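Local coordinates for protein CbbY (Rhodobacter sphaeroides, PDB 4UAS), which removes a phosphate from xylulose-1,5-bisphosphate, a potent Rubisco inhibitor, as a magnesium-dependent and highly selective sugar phosphatase of the haloacid dehalogenase (HAD) superfamily, at residues E17-N25 against F36-L46; L174-R182 against H201-R209. All coordinates share one frame; numbering follows the deposited sequence. Where two conformers were deposited one is given.

Contact 1 (E17-N25 against F36-L46)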
# COMPACT_ATOMS: atom_id res chain seq x y z
N GLU A 17 -0.75 6.47 5.92
CA GLU A 17 -1.66 5.90 6.91
C GLU A 17 -2.20 6.91 7.85
O GLU A 17 -3.37 6.74 8.29
CB GLU A 17 -1.10 4.73 7.65
CG GLU A 17 -1.06 3.48 6.74
CD GLU A 17 -2.37 2.88 6.32
OE1 GLU A 17 -3.50 3.34 6.66
OE2 GLU A 17 -2.33 1.90 5.54
N GLU A 18 -1.50 7.99 8.23
CA GLU A 18 -2.13 8.98 9.07
C GLU A 18 -3.24 9.67 8.32
O GLU A 18 -4.24 10.08 8.92
CB GLU A 18 -1.11 9.97 9.60
CG GLU A 18 -0.41 9.56 10.83
CD GLU A 18 -1.37 9.44 12.01
OE1 GLU A 18 -2.00 8.43 12.08
OE2 GLU A 18 -1.39 10.33 12.95
N LEU A 19 -3.11 9.87 7.00
CA LEU A 19 -4.18 10.43 6.24
C LEU A 19 -5.37 9.47 6.16
O LEU A 19 -6.53 9.92 6.20
CB LEU A 19 -3.68 10.86 4.83
CG LEU A 19 -4.59 11.89 4.12
CD1 LEU A 19 -4.45 13.26 4.81
CD2 LEU A 19 -4.16 12.03 2.67
N HIS A 20 -5.13 8.19 5.96
CA HIS A 20 -6.20 7.22 6.05
C HIS A 20 -6.90 7.30 7.39
O HIS A 20 -8.12 7.27 7.45
CB HIS A 20 -5.68 5.79 5.84
CG HIS A 20 -5.38 5.44 4.42
ND1 HIS A 20 -6.37 5.30 3.49
CD2 HIS A 20 -4.19 5.18 3.80
CE1 HIS A 20 -5.78 5.00 2.33
NE2 HIS A 20 -4.49 4.91 2.50
N ARG A 21 -6.15 7.36 8.50
CA ARG A 21 -6.75 7.44 9.83
C ARG A 21 -7.63 8.65 9.97
O ARG A 21 -8.77 8.55 10.47
CB ARG A 21 -5.67 7.39 10.90
CG ARG A 21 -6.25 7.26 12.33
CD ARG A 21 -5.15 7.14 13.39
NE ARG A 21 -4.38 8.35 13.60
CZ ARG A 21 -4.64 9.28 14.51
NH1 ARG A 21 -5.68 9.19 15.31
NH2 ARG A 21 -3.82 10.31 14.62
N ARG A 22 -7.19 9.79 9.47
CA ARG A 22 -7.98 11.01 9.47
C ARG A 22 -9.26 10.77 8.67
O ARG A 22 -10.34 11.18 9.09
CB ARG A 22 -7.17 12.19 8.91
CG ARG A 22 -7.95 13.49 8.75
CD ARG A 22 -7.07 14.64 8.28
NE ARG A 22 -7.93 15.80 8.08
CZ ARG A 22 -7.52 16.90 7.44
NH1 ARG A 22 -6.32 16.98 7.00
NH2 ARG A 22 -8.35 17.88 7.22
N ALA A 23 -9.15 10.21 7.47
CA ALA A 23 -10.32 9.99 6.64
C ALA A 23 -11.32 9.08 7.36
O ALA A 23 -12.54 9.29 7.30
CB ALA A 23 -9.94 9.39 5.32
N PHE A 24 -10.84 7.99 8.03
CA PHE A 24 -11.73 7.16 8.80
C PHE A 24 -12.44 7.97 9.88
O PHE A 24 -13.67 7.95 10.00
CB PHE A 24 -11.00 5.98 9.46
CG PHE A 24 -10.68 4.81 8.56
CD1 PHE A 24 -11.70 4.00 8.12
CD2 PHE A 24 -9.38 4.50 8.20
CE1 PHE A 24 -11.43 2.87 7.33
CE2 PHE A 24 -9.11 3.41 7.42
CZ PHE A 24 -10.13 2.58 6.97
N ASN A 25 -11.67 8.69 10.71
CA ASN A 25 -12.28 9.37 11.85
C ASN A 25 -13.24 10.45 11.42
O ASN A 25 -14.31 10.63 12.02
CB ASN A 25 -11.18 9.92 12.77
CG ASN A 25 -10.49 8.83 13.52
OD1 ASN A 25 -11.13 7.84 13.90
ND2 ASN A 25 -9.23 9.01 13.83
N PHE A 36 -13.86 6.31 17.15
CA PHE A 36 -12.71 7.18 16.93
C PHE A 36 -11.46 6.30 17.13
O PHE A 36 -11.35 5.62 18.16
CB PHE A 36 -12.69 8.36 17.93
CG PHE A 36 -11.52 9.21 17.73
CD1 PHE A 36 -11.53 10.20 16.69
CD2 PHE A 36 -10.38 9.07 18.40
CE1 PHE A 36 -10.46 11.01 16.43
CE2 PHE A 36 -9.28 9.85 18.15
CZ PHE A 36 -9.29 10.83 17.16
N TRP A 37 -10.61 6.28 16.13
CA TRP A 37 -9.40 5.50 16.16
C TRP A 37 -8.16 6.35 16.42
O TRP A 37 -7.75 7.16 15.59
CB TRP A 37 -9.22 4.77 14.81
CG TRP A 37 -10.30 3.75 14.52
CD1 TRP A 37 -11.19 3.26 15.34
CD2 TRP A 37 -10.48 3.08 13.25
NE1 TRP A 37 -12.00 2.34 14.72
CE2 TRP A 37 -11.57 2.20 13.43
CE3 TRP A 37 -9.86 3.13 12.00
CZ2 TRP A 37 -12.02 1.37 12.40
CZ3 TRP A 37 -10.34 2.32 11.00
CH2 TRP A 37 -11.39 1.44 11.18
N ASP A 38 -7.63 6.22 17.64
CA ASP A 38 -6.38 6.86 17.99
C ASP A 38 -5.21 6.09 17.39
O ASP A 38 -5.38 4.99 16.86
CB ASP A 38 -6.24 7.19 19.48
CG ASP A 38 -6.27 6.02 20.39
OD1 ASP A 38 -5.83 4.89 20.03
OD2 ASP A 38 -6.71 6.24 21.61
N ARG A 39 -4.00 6.64 17.47
CA ARG A 39 -2.85 5.95 16.91
C ARG A 39 -2.57 4.58 17.48
O ARG A 39 -2.18 3.66 16.78
CB ARG A 39 -1.58 6.78 17.03
CG ARG A 39 -1.48 7.91 16.11
CD ARG A 39 -0.20 8.66 16.31
NE ARG A 39 0.07 9.63 15.29
CZ ARG A 39 1.17 10.36 15.25
NH1 ARG A 39 2.12 10.27 16.17
NH2 ARG A 39 1.35 11.23 14.29
N GLU A 40 -2.77 4.46 18.80
CA GLU A 40 -2.52 3.18 19.44
C GLU A 40 -3.45 2.11 18.86
O GLU A 40 -3.02 0.99 18.52
CB GLU A 40 -2.72 3.33 20.97
CG GLU A 40 -2.60 2.03 21.71
CD GLU A 40 -2.60 2.17 23.23
OE1 GLU A 40 -2.44 3.24 23.78
OE2 GLU A 40 -2.56 1.15 23.91
N GLU A 41 -4.75 2.44 18.76
CA GLU A 41 -5.69 1.44 18.22
C GLU A 41 -5.42 1.24 16.71
O GLU A 41 -5.51 0.12 16.21
CB GLU A 41 -7.11 1.84 18.51
CG GLU A 41 -8.13 0.92 17.90
CD GLU A 41 -9.49 1.02 18.51
OE1 GLU A 41 -9.80 2.05 19.08
OE2 GLU A 41 -10.23 0.06 18.44
N TYR A 42 -5.13 2.30 15.98
CA TYR A 42 -4.92 2.14 14.56
C TYR A 42 -3.72 1.28 14.26
O TYR A 42 -3.73 0.45 13.30
CB TYR A 42 -4.82 3.55 13.89
CG TYR A 42 -5.03 3.49 12.40
CD1 TYR A 42 -6.26 3.05 11.87
CD2 TYR A 42 -4.04 3.83 11.49
CE1 TYR A 42 -6.52 3.01 10.51
CE2 TYR A 42 -4.26 3.80 10.14
CZ TYR A 42 -5.48 3.41 9.63
OH TYR A 42 -5.71 3.30 8.28
N ARG A 43 -2.66 1.36 15.03
CA ARG A 43 -1.48 0.48 14.82
C ARG A 43 -1.84 -0.97 14.90
O ARG A 43 -1.34 -1.76 14.12
CB ARG A 43 -0.41 0.84 15.85
CG ARG A 43 0.91 0.06 15.63
CD ARG A 43 1.96 0.41 16.67
NE ARG A 43 2.37 1.80 16.50
CZ ARG A 43 3.34 2.28 15.75
NH1 ARG A 43 4.18 1.47 15.06
NH2 ARG A 43 3.42 3.55 15.59
N GLU A 44 -2.79 -1.33 15.79
CA GLU A 44 -3.29 -2.73 15.87
C GLU A 44 -4.18 -3.07 14.68
O GLU A 44 -3.99 -4.12 14.03
CB GLU A 44 -4.02 -2.93 17.17
CG GLU A 44 -3.18 -2.73 18.44
CD GLU A 44 -1.90 -3.56 18.44
OE1 GLU A 44 -2.00 -4.81 18.20
OE2 GLU A 44 -0.78 -2.94 18.65
N LEU A 45 -5.11 -2.20 14.38
CA LEU A 45 -6.01 -2.45 13.27
C LEU A 45 -5.32 -2.57 11.91
O LEU A 45 -5.87 -3.23 10.99
CB LEU A 45 -7.08 -1.35 13.23
CG LEU A 45 -8.12 -1.32 14.33
CD1 LEU A 45 -8.99 -0.07 14.23
CD2 LEU A 45 -8.95 -2.60 14.31
N LEU A 46 -4.17 -1.94 11.76
CA LEU A 46 -3.39 -2.00 10.55
C LEU A 46 -2.89 -3.38 10.22
O LEU A 46 -2.50 -3.61 9.06
CB LEU A 46 -2.23 -0.99 10.59
CG LEU A 46 -2.57 0.46 10.22
CD1 LEU A 46 -1.41 1.35 10.54
CD2 LEU A 46 -2.92 0.56 8.76
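R21 meets Y42 and the carbonyl of W37 with its CG anti to its own backbone N (chi1 -172°) and a bend at chi3. Y42, also anti at chi1 (-162°), turns one face of its ring to that chain. The two helices, 17-31 and 39-45, belong to the helical cap of this HAD phosphatase. Their segments cross at 108°. R21 CB sits over one face of the Y42 ring, a CH-pi contact 4.0 Å from its centroid, and L46 CG lies over the opposite face. Y42 OH donates to OE1 of the substrate-binding residue E17 at 2.7 Å, nearly along the C-O axis. R21 grips E18 side-on, NE to OE1 and NH2 to OE2. R39 NE reaches E18 OE2 at 2.8 Å, from above the carboxylate plane. The shared negative charge probably offsets the closeness of the two arginines. Y198 also hydrogen-bonds E18 OE1. W37 CZ3 stands over the centre of the F24 ring, with the planes oblique. The N25 amide stacks on the F36 ring and pairs with the W37 backbone: W37 N donates to N25 OD1 at 2.8 Å, while W37 O accepts from N25 ND2 at 3.0 Å and from R21 NH1 at 2.9 Å.

Contact 2 (L174-R182 against H201-R209); sequences LEDSLNGLR and HEEFAGADR. With MG (magnesium ion), chain D.
The direct hydrogen bond across this contact runs from L178 N to E202 OE1, at 2.8 Å and from above the carboxylate plane. It holds the first turn of the helix that follows the magnesium-binding loop of the HAD core. The chain of E202 is extended beyond CG (chi2 179°), which carries its carboxylate to that turn. Water 3 adds a bridge, donating a hydrogen bond to E202 OE2 and accepting one from N179 N. S177 is the N-cap, its OG accepting from G180 N at 3.1 Å. Van der Waals contacts make the second group. The F204 ring turns its edge to the backbone of S177 and L178, with CE1 3.6 Å from L178 N. The apolar pairs are L181 CD2 with F204 CB, at 4.1 Å, and L181 CD1 with A207. F204 and A207 are the ends of a type II beta turn. Metal bonds make the third group. D176 OD1 binds magnesium at 2.2 Å beside waters 1 and 2; D8 and D10 also bind it. Water 1 links the ion to E175 OE1 and S177 OG. The segment 201-209, in the connection from strand 190-193 to strand 209-210, thus packs on helix 178-186, with L181 and F204 also touching strand 190-193.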
# COMPACT_ATOMS: atom_id res chain seq x y z
N LEU A 174 9.04 -3.95 -3.46
CA LEU A 174 9.34 -2.97 -2.39
C LEU A 174 8.14 -2.89 -1.48
O LEU A 174 6.99 -2.74 -1.91
CB LEU A 174 9.62 -1.59 -2.93
CG LEU A 174 11.02 -1.31 -3.41
CD1 LEU A 174 11.45 -2.18 -4.49
CD2 LEU A 174 11.17 0.14 -3.74
N GLU A 175 8.39 -3.05 -0.17
CA GLU A 175 7.36 -3.15 0.86
C GLU A 175 7.79 -2.40 2.11
O GLU A 175 8.94 -2.03 2.30
CB GLU A 175 7.14 -4.63 1.24
CG GLU A 175 6.13 -5.31 0.32
CD GLU A 175 4.70 -4.91 0.59
OE1 GLU A 175 4.49 -4.10 1.55
OE2 GLU A 175 3.83 -5.41 -0.16
N ASP A 176 6.81 -2.17 3.02
CA ASP A 176 7.02 -1.51 4.26
C ASP A 176 6.55 -2.28 5.47
O ASP A 176 6.78 -1.82 6.60
CB ASP A 176 6.37 -0.12 4.32
CG ASP A 176 4.86 -0.26 4.48
OD1 ASP A 176 4.30 -0.95 3.62
OD2 ASP A 176 4.23 0.32 5.39
N SER A 177 5.84 -3.40 5.33
CA SER A 177 5.19 -4.08 6.41
C SER A 177 5.42 -5.55 6.34
O SER A 177 5.74 -6.12 5.27
CB SER A 177 3.69 -3.82 6.39
OG SER A 177 3.04 -4.54 5.34
N LEU A 178 5.22 -6.24 7.45
CA LEU A 178 5.37 -7.67 7.53
C LEU A 178 4.32 -8.40 6.69
O LEU A 178 4.67 -9.35 5.99
CB LEU A 178 5.38 -8.15 8.96
CG LEU A 178 5.51 -9.63 9.20
CD1 LEU A 178 6.78 -10.20 8.53
CD2 LEU A 178 5.49 -9.96 10.68
N ASN A 179 3.08 -7.97 6.72
CA ASN A 179 2.10 -8.57 5.86
C ASN A 179 2.52 -8.49 4.40
O ASN A 179 2.29 -9.42 3.61
CB ASN A 179 0.75 -7.95 6.03
CG ASN A 179 -0.03 -8.37 7.25
OD1 ASN A 179 -0.85 -7.52 7.81
ND2 ASN A 179 0.11 -9.53 7.66
N GLY A 180 3.08 -7.35 4.03
CA GLY A 180 3.55 -7.15 2.65
C GLY A 180 4.74 -8.05 2.27
O GLY A 180 4.75 -8.65 1.21
N LEU A 181 5.71 -8.11 3.17
CA LEU A 181 6.86 -8.99 2.99
C LEU A 181 6.41 -10.40 2.78
O LEU A 181 6.87 -11.13 1.90
CB LEU A 181 7.80 -8.84 4.18
CG LEU A 181 8.95 -9.85 4.24
CD1 LEU A 181 9.90 -9.75 3.08
CD2 LEU A 181 9.70 -9.66 5.53
N ARG A 182 5.52 -10.89 3.66
CA ARG A 182 5.03 -12.27 3.55
C ARG A 182 4.35 -12.53 2.21
O ARG A 182 4.53 -13.59 1.60
CB ARG A 182 4.08 -12.59 4.69
CG ARG A 182 4.74 -12.67 6.05
CD ARG A 182 3.72 -12.77 7.18
NE ARG A 182 2.99 -14.00 7.09
CZ ARG A 182 1.84 -14.23 7.68
NH1 ARG A 182 1.25 -13.30 8.39
NH2 ARG A 182 1.31 -15.41 7.55
N HIS A 201 8.11 -1.36 14.46
CA HIS A 201 8.18 -2.33 15.55
C HIS A 201 8.22 -3.76 15.01
O HIS A 201 8.41 -4.73 15.80
CB HIS A 201 7.00 -2.16 16.50
CG HIS A 201 5.69 -2.51 15.87
ND1 HIS A 201 5.02 -1.68 15.00
CD2 HIS A 201 4.94 -3.62 15.97
CE1 HIS A 201 3.91 -2.23 14.58
NE2 HIS A 201 3.85 -3.43 15.15
N GLU A 202 7.87 -3.97 13.74
CA GLU A 202 7.77 -5.32 13.18
C GLU A 202 9.14 -5.93 12.94
O GLU A 202 10.16 -5.25 12.88
CB GLU A 202 6.94 -5.33 11.91
CG GLU A 202 5.48 -4.87 12.12
CD GLU A 202 4.67 -4.86 10.85
OE1 GLU A 202 5.21 -4.69 9.77
OE2 GLU A 202 3.43 -5.07 10.95
N GLU A 203 9.16 -7.26 12.84
CA GLU A 203 10.37 -7.98 12.47
C GLU A 203 10.26 -8.45 11.04
O GLU A 203 9.20 -8.81 10.59
CB GLU A 203 10.61 -9.14 13.37
CG GLU A 203 11.08 -8.73 14.82
CD GLU A 203 11.71 -9.84 15.57
OE1 GLU A 203 12.92 -9.68 15.89
OE2 GLU A 203 11.01 -10.85 15.81
N PHE A 204 11.35 -8.33 10.32
CA PHE A 204 11.35 -8.55 8.89
C PHE A 204 12.28 -9.66 8.44
O PHE A 204 13.07 -9.52 7.54
CB PHE A 204 11.70 -7.23 8.18
CG PHE A 204 10.72 -6.14 8.45
CD1 PHE A 204 9.46 -6.18 7.90
CD2 PHE A 204 11.01 -5.10 9.31
CE1 PHE A 204 8.55 -5.16 8.17
CE2 PHE A 204 10.10 -4.09 9.61
CZ PHE A 204 8.86 -4.10 9.01
N ALA A 205 12.15 -10.81 9.08
CA ALA A 205 12.93 -11.96 8.74
C ALA A 205 12.74 -12.35 7.29
O ALA A 205 11.62 -12.45 6.78
CB ALA A 205 12.58 -13.14 9.69
N GLY A 206 13.87 -12.58 6.66
CA GLY A 206 13.87 -12.95 5.25
C GLY A 206 13.76 -11.81 4.26
O GLY A 206 13.82 -12.10 3.07
N ALA A 207 13.63 -10.55 4.69
CA ALA A 207 13.75 -9.50 3.74
C ALA A 207 15.11 -9.59 3.10
O ALA A 207 16.13 -9.86 3.75
CB ALA A 207 13.58 -8.14 4.45
N ASP A 208 15.17 -9.35 1.81
CA ASP A 208 16.48 -9.42 1.09
C ASP A 208 17.37 -8.22 1.46
O ASP A 208 18.57 -8.36 1.53
CB ASP A 208 16.22 -9.52 -0.37
CG ASP A 208 15.63 -10.88 -0.67
OD1 ASP A 208 16.36 -11.87 -0.85
OD2 ASP A 208 14.37 -10.94 -0.68
N ARG A 209 16.76 -7.04 1.64
CA ARG A 209 17.42 -5.89 2.26
C ARG A 209 16.38 -5.25 3.17
O ARG A 209 15.20 -5.24 2.89
CB ARG A 209 17.94 -4.87 1.26
CG ARG A 209 18.96 -5.40 0.27
CD ARG A 209 19.44 -4.37 -0.73
NE ARG A 209 20.19 -3.28 -0.12
CZ ARG A 209 20.48 -2.17 -0.77
NH1 ARG A 209 20.10 -1.99 -2.03
NH2 ARG A 209 21.09 -1.17 -0.14
MG MG D . 2.27 -1.03 2.87
O HOH W 1 2.49 -3.23 3.01
O HOH W 2 1.69 -0.93 4.78
O HOH W 3 2.04 -6.20 8.84

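How the contacts relate
The centres of the two contacts lie about 21 Å apart. Contact 1 closes before contact 2 opens along the chain. Contact 1 joins helices 17-31 and 39-45 of the cap. Contact 2 lies at the parallel sheet of the core, where strand 171-175 leads into helix 178-186. They share no helix or strand but meet at one point, where R43 NH1 lies 3.3 Å from H201 ND1. The active site links them. H20 of contact 1 hydrogen-bonds D10, whose backbone carbonyl shares the magnesium with D176 of contact 2. E17 contributes to substrate binding from the cap side. This placement is consistent with catalysis between cap and core, as in other HAD phosphatases.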